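Protein (thiaminase I) (Bacillus subtilis, PDB 3THI) cleaves thiamin by a base-exchange transferase reaction that moves its pyrimidine part from the thiazole to another nucleophile. Local coordinates at residues L181-R193 against L350-G362. Numbering follows the deposited sequence.
Sequences LDPLNDKVIRGLR and LKDAKQVLPEALG
Arg193 and Leu361 mark one end of the contact, with CA atoms 5.8 Å apart, where helix 186-193 meets helix 357-361 at a crossing angle of -71°; Leu181 and Ala353 mark the other. Leu181 lies across Asp352 at about a right angle, its CD1 very close to Asp352 CB (3.2 Å) and against the Asp352-Ala353 backbone, while CD2 rests on Ala353 and Val356. Replacing Leu181 by an alanine would probably open a gap beside Asp352 CB and Ala353 and cost Val356 CG1 its contact with CD2. Leu184 pushes its CD1 tightly against Ala360 CB (3.5 Å) and packs CD2 on Leu357 CD1. Leu361 CD2 touches both Leu192 CB (3.5 Å) and Ile189 CD1. Arg193, bent at chi3 (149°), grips Ala360 O side-on with two nitrogens: NE at 2.9 Å, nearly straight and in the carbonyl plane, NH2 at 3.3 Å from above it. Leu361 O sits over one guanidinium face. Asn185 OD1 caps its helix by accepting from Val188 N; Tyr161 of helix 154-169 touches Leu184, and its OH hydrogen-bonds Asn185 N. This steeply crossed helix pair, with leucines of the preceding loop packed beside it, joins the last modelled helix to helix 186-199 in a fold consistent with the periplasmic-binding-protein clan.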
ATOM      1  N   LEU A 181       1.523  11.420 -21.324  1.00 21.72           N
ATOM      2  CA  LEU A 181       1.342  10.012 -21.666  1.00 23.63           C
ATOM      3  C   LEU A 181       1.905   9.773 -23.069  1.00 24.42           C
ATOM      4  O   LEU A 181       1.751   8.688 -23.646  1.00 26.77           O
ATOM      5  CB  LEU A 181      -0.143   9.654 -21.641  1.00 21.32           C
ATOM      6  CG  LEU A 181      -0.745   9.495 -20.252  1.00 23.20           C
ATOM      7  CD1 LEU A 181      -2.203   9.271 -20.371  1.00 25.08           C
ATOM      8  CD2 LEU A 181      -0.106   8.334 -19.547  1.00 20.18           C
ATOM      9  N   ASP A 182       2.549  10.810 -23.603  1.00 24.63           N
ATOM     10  CA  ASP A 182       3.147  10.792 -24.932  1.00 27.03           C
ATOM     11  C   ASP A 182       4.118  11.968 -24.984  1.00 28.18           C
ATOM     12  O   ASP A 182       3.701  13.129 -24.981  1.00 30.28           O
ATOM     13  CB  ASP A 182       2.043  10.947 -25.989  1.00 27.10           C
ATOM     14  CG  ASP A 182       2.579  10.971 -27.406  1.00 30.36           C
ATOM     15  OD1 ASP A 182       3.807  10.847 -27.628  1.00 31.17           O
ATOM     16  OD2 ASP A 182       1.752  11.123 -28.326  1.00 35.91           O
ATOM     17  N   PRO A 183       5.427  11.681 -25.073  1.00 28.13           N
ATOM     18  CA  PRO A 183       6.013  10.339 -25.131  1.00 28.07           C
ATOM     19  C   PRO A 183       6.123   9.652 -23.768  1.00 26.49           C
ATOM     20  O   PRO A 183       6.368  10.300 -22.747  1.00 28.99           O
ATOM     21  CB  PRO A 183       7.392  10.616 -25.712  1.00 26.61           C
ATOM     22  CG  PRO A 183       7.764  11.894 -25.031  1.00 27.28           C
ATOM     23  CD  PRO A 183       6.480  12.711 -25.157  1.00 29.50           C
ATOM     24  N   LEU A 184       5.925   8.340 -23.749  1.00 23.82           N
ATOM     25  CA  LEU A 184       6.041   7.592 -22.501  1.00 23.51           C
ATOM     26  C   LEU A 184       7.520   7.449 -22.214  1.00 22.32           C
ATOM     27  O   LEU A 184       8.332   7.525 -23.129  1.00 23.44           O
ATOM     28  CB  LEU A 184       5.408   6.205 -22.637  1.00 21.68           C
ATOM     29  CG  LEU A 184       3.887   6.155 -22.619  1.00 20.45           C
ATOM     30  CD1 LEU A 184       3.445   4.793 -23.059  1.00 21.65           C
ATOM     31  CD2 LEU A 184       3.369   6.486 -21.233  1.00 14.40           C
ATOM     32  N   ASN A 185       7.884   7.280 -20.948  1.00 18.48           N
ATOM     33  CA  ASN A 185       9.291   7.111 -20.625  1.00 21.64           C
ATOM     34  C   ASN A 185       9.676   5.687 -21.011  1.00 23.70           C
ATOM     35  O   ASN A 185       9.098   4.723 -20.509  1.00 24.58           O
ATOM     36  CB  ASN A 185       9.573   7.350 -19.146  1.00 18.18           C
ATOM     37  CG  ASN A 185      11.040   7.187 -18.807  1.00 19.43           C
ATOM     38  OD1 ASN A 185      11.576   6.081 -18.843  1.00 20.79           O
ATOM     39  ND2 ASN A 185      11.706   8.293 -18.506  1.00 21.30           N
ATOM     40  N   ASP A 186      10.651   5.566 -21.909  1.00 25.07           N
ATOM     41  CA  ASP A 186      11.104   4.264 -22.395  1.00 24.45           C
ATOM     42  C   ASP A 186      11.766   3.376 -21.362  1.00 21.09           C
ATOM     43  O   ASP A 186      11.561   2.171 -21.380  1.00 21.87           O
ATOM     44  CB  ASP A 186      12.006   4.434 -23.615  1.00 30.54           C
ATOM     45  CG  ASP A 186      11.243   4.942 -24.822  1.00 34.60           C
ATOM     46  OD1 ASP A 186      10.352   4.205 -25.301  1.00 36.61           O
ATOM     47  OD2 ASP A 186      11.514   6.079 -25.268  1.00 37.14           O
ATOM     48  N   LYS A 187      12.575   3.967 -20.487  1.00 19.97           N
ATOM     49  CA  LYS A 187      13.249   3.217 -19.438  1.00 21.02           C
ATOM     50  C   LYS A 187      12.205   2.596 -18.509  1.00 20.91           C
ATOM     51  O   LYS A 187      12.306   1.420 -18.147  1.00 21.68           O
ATOM     52  CB  LYS A 187      14.175   4.135 -18.632  1.00 23.44           C
ATOM     53  CG  LYS A 187      15.544   4.368 -19.237  1.00 28.13           C
ATOM     54  CD  LYS A 187      16.297   5.447 -18.458  1.00 35.69           C
ATOM     55  CE  LYS A 187      17.752   5.565 -18.896  1.00 37.64           C
ATOM     56  NZ  LYS A 187      18.537   4.360 -18.485  1.00 41.17           N
ATOM     57  N   VAL A 188      11.203   3.395 -18.135  1.00 18.95           N
ATOM     58  CA  VAL A 188      10.137   2.939 -17.253  1.00 17.88           C
ATOM     59  C   VAL A 188       9.379   1.807 -17.915  1.00 18.15           C
ATOM     60  O   VAL A 188       9.133   0.775 -17.292  1.00 19.50           O
ATOM     61  CB  VAL A 188       9.158   4.076 -16.897  1.00 18.82           C
ATOM     62  CG1 VAL A 188       7.999   3.547 -16.055  1.00 17.50           C
ATOM     63  CG2 VAL A 188       9.881   5.153 -16.133  1.00 15.60           C
ATOM     64  N   ILE A 189       9.025   2.001 -19.182  1.00 18.53           N
ATOM     65  CA  ILE A 189       8.310   0.980 -19.943  1.00 17.23           C
ATOM     66  C   ILE A 189       9.154  -0.294 -20.042  1.00 15.45           C
ATOM     67  O   ILE A 189       8.640  -1.394 -19.851  1.00 15.66           O
ATOM     68  CB  ILE A 189       7.923   1.489 -21.357  1.00 16.16           C
ATOM     69  CG1 ILE A 189       6.837   2.567 -21.242  1.00 18.23           C
ATOM     70  CG2 ILE A 189       7.422   0.344 -22.227  1.00 14.77           C
ATOM     71  CD1 ILE A 189       5.559   2.078 -20.572  1.00 17.18           C
ATOM     72  N   ARG A 190      10.452  -0.143 -20.293  1.00 16.16           N
ATOM     73  CA  ARG A 190      11.338  -1.302 -20.387  1.00 20.81           C
ATOM     74  C   ARG A 190      11.370  -2.035 -19.054  1.00 18.85           C
ATOM     75  O   ARG A 190      11.484  -3.258 -19.007  1.00 18.80           O
ATOM     76  CB  ARG A 190      12.749  -0.888 -20.807  1.00 25.51           C
ATOM     77  CG  ARG A 190      12.906  -0.742 -22.317  1.00 37.44           C
ATOM     78  CD  ARG A 190      14.347  -0.438 -22.713  1.00 45.33           C
ATOM     79  NE  ARG A 190      14.715   0.967 -22.524  1.00 49.08           N
ATOM     80  CZ  ARG A 190      15.850   1.379 -21.961  1.00 50.78           C
ATOM     81  NH1 ARG A 190      16.738   0.500 -21.509  1.00 51.99           N
ATOM     82  NH2 ARG A 190      16.124   2.674 -21.895  1.00 50.50           N
ATOM     83  N   GLY A 191      11.276  -1.265 -17.976  1.00 19.28           N
ATOM     84  CA  GLY A 191      11.262  -1.839 -16.648  1.00 17.43           C
ATOM     85  C   GLY A 191       9.997  -2.650 -16.436  1.00 18.25           C
ATOM     86  O   GLY A 191      10.064  -3.802 -16.007  1.00 20.91           O
ATOM     87  N   LEU A 192       8.847  -2.079 -16.790  1.00 16.66           N
ATOM     88  CA  LEU A 192       7.570  -2.770 -16.612  1.00 16.17           C
ATOM     89  C   LEU A 192       7.464  -4.004 -17.510  1.00 14.91           C
ATOM     90  O   LEU A 192       6.909  -5.022 -17.106  1.00 13.14           O
ATOM     91  CB  LEU A 192       6.395  -1.812 -16.837  1.00 16.56           C
ATOM     92  CG  LEU A 192       6.301  -0.575 -15.933  1.00 15.34           C
ATOM     93  CD1 LEU A 192       5.113   0.276 -16.332  1.00 12.38           C
ATOM     94  CD2 LEU A 192       6.187  -0.990 -14.470  1.00 16.61           C
ATOM     95  N   ARG A 193       8.010  -3.911 -18.720  1.00 15.33           N
ATOM     96  CA  ARG A 193       8.002  -5.033 -19.652  1.00 15.65           C
ATOM     97  C   ARG A 193       8.875  -6.139 -19.118  1.00 15.17           C
ATOM     98  O   ARG A 193       8.526  -7.307 -19.233  1.00 18.04           O
ATOM     99  CB  ARG A 193       8.536  -4.630 -21.024  1.00 17.85           C
ATOM    100  CG  ARG A 193       7.572  -3.810 -21.815  1.00 23.29           C
ATOM    101  CD  ARG A 193       8.093  -3.522 -23.196  1.00 20.74           C
ATOM    102  NE  ARG A 193       6.952  -3.426 -24.080  1.00 28.23           N
ATOM    103  CZ  ARG A 193       6.699  -4.280 -25.062  1.00 26.37           C
ATOM    104  NH1 ARG A 193       7.530  -5.285 -25.297  1.00 27.85           N
ATOM    105  NH2 ARG A 193       5.584  -4.161 -25.767  1.00 27.38           N
ATOM    106  N   LEU A 350      -5.507   8.861 -14.976  1.00 17.75           N
ATOM    107  CA  LEU A 350      -5.633   7.414 -14.871  1.00 17.54           C
ATOM    108  C   LEU A 350      -6.470   6.862 -16.025  1.00 20.92           C
ATOM    109  O   LEU A 350      -6.158   5.799 -16.579  1.00 20.70           O
ATOM    110  CB  LEU A 350      -6.262   7.047 -13.523  1.00 17.47           C
ATOM    111  CG  LEU A 350      -5.417   6.347 -12.456  1.00 15.43           C
ATOM    112  CD1 LEU A 350      -3.944   6.594 -12.633  1.00 11.14           C
ATOM    113  CD2 LEU A 350      -5.893   6.794 -11.093  1.00 11.61           C
ATOM    114  N   LYS A 351      -7.533   7.577 -16.387  1.00 20.90           N
ATOM    115  CA  LYS A 351      -8.384   7.148 -17.501  1.00 25.41           C
ATOM    116  C   LYS A 351      -7.582   7.215 -18.800  1.00 23.41           C
ATOM    117  O   LYS A 351      -7.617   6.294 -19.617  1.00 23.32           O
ATOM    118  CB  LYS A 351      -9.635   8.025 -17.615  1.00 25.62           C
ATOM    119  CG  LYS A 351     -10.604   7.871 -16.459  1.00 33.99           C
ATOM    120  CD  LYS A 351     -11.944   8.538 -16.746  1.00 40.85           C
ATOM    121  CE  LYS A 351     -12.954   8.263 -15.633  1.00 42.87           C
ATOM    122  NZ  LYS A 351     -14.360   8.566 -16.052  1.00 44.25           N
ATOM    123  N   ASP A 352      -6.841   8.308 -18.961  1.00 21.19           N
ATOM    124  CA  ASP A 352      -6.005   8.530 -20.130  1.00 22.48           C
ATOM    125  C   ASP A 352      -4.904   7.482 -20.246  1.00 24.90           C
ATOM    126  O   ASP A 352      -4.535   7.079 -21.359  1.00 25.25           O
ATOM    127  CB  ASP A 352      -5.341   9.910 -20.049  1.00 25.47           C
ATOM    128  CG  ASP A 352      -6.304  11.049 -20.310  1.00 26.94           C
ATOM    129  OD1 ASP A 352      -7.375  10.808 -20.905  1.00 26.41           O
ATOM    130  OD2 ASP A 352      -5.968  12.195 -19.926  1.00 32.18           O
ATOM    131  N   ALA A 353      -4.338   7.101 -19.099  1.00 21.49           N
ATOM    132  CA  ALA A 353      -3.261   6.121 -19.047  1.00 20.56           C
ATOM    133  C   ALA A 353      -3.659   4.738 -19.531  1.00 23.84           C
ATOM    134  O   ALA A 353      -2.892   4.111 -20.257  1.00 21.88           O
ATOM    135  CB  ALA A 353      -2.678   6.035 -17.643  1.00 20.48           C
ATOM    136  N   LYS A 354      -4.844   4.257 -19.150  1.00 26.24           N
ATOM    137  CA  LYS A 354      -5.263   2.919 -19.582  1.00 34.44           C
ATOM    138  C   LYS A 354      -5.535   2.797 -21.091  1.00 34.81           C
ATOM    139  O   LYS A 354      -5.705   1.696 -21.625  1.00 36.27           O
ATOM    140  CB  LYS A 354      -6.438   2.382 -18.753  1.00 36.06           C
ATOM    141  CG  LYS A 354      -7.820   2.873 -19.146  1.00 43.52           C
ATOM    142  CD  LYS A 354      -8.884   2.054 -18.412  1.00 47.29           C
ATOM    143  CE  LYS A 354     -10.295   2.403 -18.869  1.00 50.63           C
ATOM    144  NZ  LYS A 354     -11.328   1.502 -18.271  1.00 48.81           N
ATOM    145  N   GLN A 355      -5.541   3.931 -21.780  1.00 34.51           N
ATOM    146  CA  GLN A 355      -5.754   3.943 -23.222  1.00 34.28           C
ATOM    147  C   GLN A 355      -4.412   3.910 -23.948  1.00 32.89           C
ATOM    148  O   GLN A 355      -4.368   3.838 -25.177  1.00 31.34           O
ATOM    149  CB  GLN A 355      -6.475   5.214 -23.636  1.00 32.68           C
ATOM    150  CG  GLN A 355      -7.824   5.411 -23.024  1.00 33.87           C
ATOM    151  CD  GLN A 355      -8.557   6.528 -23.716  1.00 43.60           C
ATOM    152  OE1 GLN A 355      -9.327   6.272 -24.635  1.00 46.77           O
ATOM    153  NE2 GLN A 355      -8.272   7.782 -23.335  1.00 42.17           N
ATOM    154  N   VAL A 356      -3.317   3.937 -23.190  1.00 30.72           N
ATOM    155  CA  VAL A 356      -1.998   3.961 -23.801  1.00 27.16           C
ATOM    156  C   VAL A 356      -0.969   2.992 -23.190  1.00 25.83           C
ATOM    157  O   VAL A 356      -0.143   2.427 -23.911  1.00 24.85           O
ATOM    158  CB  VAL A 356      -1.469   5.445 -23.815  1.00 25.97           C
ATOM    159  CG1 VAL A 356      -0.795   5.803 -22.512  1.00 24.46           C
ATOM    160  CG2 VAL A 356      -0.563   5.682 -25.005  1.00 32.08           C
ATOM    161  N   LEU A 357      -1.060   2.758 -21.882  1.00 23.91           N
ATOM    162  CA  LEU A 357      -0.124   1.872 -21.185  1.00 21.26           C
ATOM    163  C   LEU A 357      -0.199   0.397 -21.595  1.00 20.27           C
ATOM    164  O   LEU A 357       0.843  -0.231 -21.814  1.00 16.70           O
ATOM    165  CB  LEU A 357      -0.260   2.030 -19.672  1.00 21.99           C
ATOM    166  CG  LEU A 357       0.956   2.518 -18.888  1.00 23.61           C
ATOM    167  CD1 LEU A 357       1.613   3.683 -19.581  1.00 27.77           C
ATOM    168  CD2 LEU A 357       0.529   2.928 -17.498  1.00 24.03           C
ATOM    169  N   PRO A 358      -1.405  -0.189 -21.669  1.00 21.54           N
ATOM    170  CA  PRO A 358      -1.529  -1.599 -22.062  1.00 22.47           C
ATOM    171  C   PRO A 358      -0.901  -1.885 -23.442  1.00 23.91           C
ATOM    172  O   PRO A 358      -0.358  -2.967 -23.669  1.00 25.06           O
ATOM    173  CB  PRO A 358      -3.040  -1.812 -22.069  1.00 23.12           C
ATOM    174  CG  PRO A 358      -3.493  -0.940 -20.961  1.00 20.12           C
ATOM    175  CD  PRO A 358      -2.714   0.327 -21.217  1.00 22.15           C
ATOM    176  N   GLU A 359      -0.986  -0.921 -24.360  1.00 25.04           N
ATOM    177  CA  GLU A 359      -0.399  -1.079 -25.698  1.00 24.07           C
ATOM    178  C   GLU A 359       1.121  -1.051 -25.588  1.00 23.89           C
ATOM    179  O   GLU A 359       1.806  -1.928 -26.120  1.00 23.25           O
ATOM    180  CB  GLU A 359      -0.837   0.052 -26.629  1.00 28.35           C
ATOM    181  CG  GLU A 359      -2.330   0.125 -26.877  1.00 40.74           C
ATOM    182  CD  GLU A 359      -2.675   0.988 -28.081  1.00 46.17           C
ATOM    183  OE1 GLU A 359      -2.125   0.716 -29.175  1.00 47.50           O
ATOM    184  OE2 GLU A 359      -3.490   1.931 -27.939  1.00 47.44           O
ATOM    185  N   ALA A 360       1.627  -0.032 -24.885  1.00 21.29           N
ATOM    186  CA  ALA A 360       3.059   0.164 -24.660  1.00 19.16           C
ATOM    187  C   ALA A 360       3.703  -1.041 -23.972  1.00 20.88           C
ATOM    188  O   ALA A 360       4.877  -1.347 -24.195  1.00 19.75           O
ATOM    189  CB  ALA A 360       3.294   1.428 -23.850  1.00 14.86           C
ATOM    190  N   LEU A 361       2.925  -1.735 -23.148  1.00 21.26           N
ATOM    191  CA  LEU A 361       3.418  -2.907 -22.433  1.00 23.55           C
ATOM    192  C   LEU A 361       3.244  -4.241 -23.177  1.00 24.77           C
ATOM    193  O   LEU A 361       3.918  -5.216 -22.853  1.00 29.19           O
ATOM    194  CB  LEU A 361       2.781  -2.972 -21.040  1.00 21.72           C
ATOM    195  CG  LEU A 361       2.982  -1.767 -20.103  1.00 19.24           C
ATOM    196  CD1 LEU A 361       2.176  -1.983 -18.828  1.00 16.39           C
ATOM    197  CD2 LEU A 361       4.470  -1.548 -19.782  1.00 14.18           C
ATOM    198  N   GLY A 362       2.349  -4.283 -24.165  1.00 24.93           N
ATOM    199  CA  GLY A 362       2.135  -5.499 -24.944  1.00 25.04           C
ATOM    200  C   GLY A 362       0.966  -6.386 -24.547  1.00 27.57           C
ATOM    201  O   GLY A 362       0.839  -7.511 -25.024  1.00 30.98           O
TER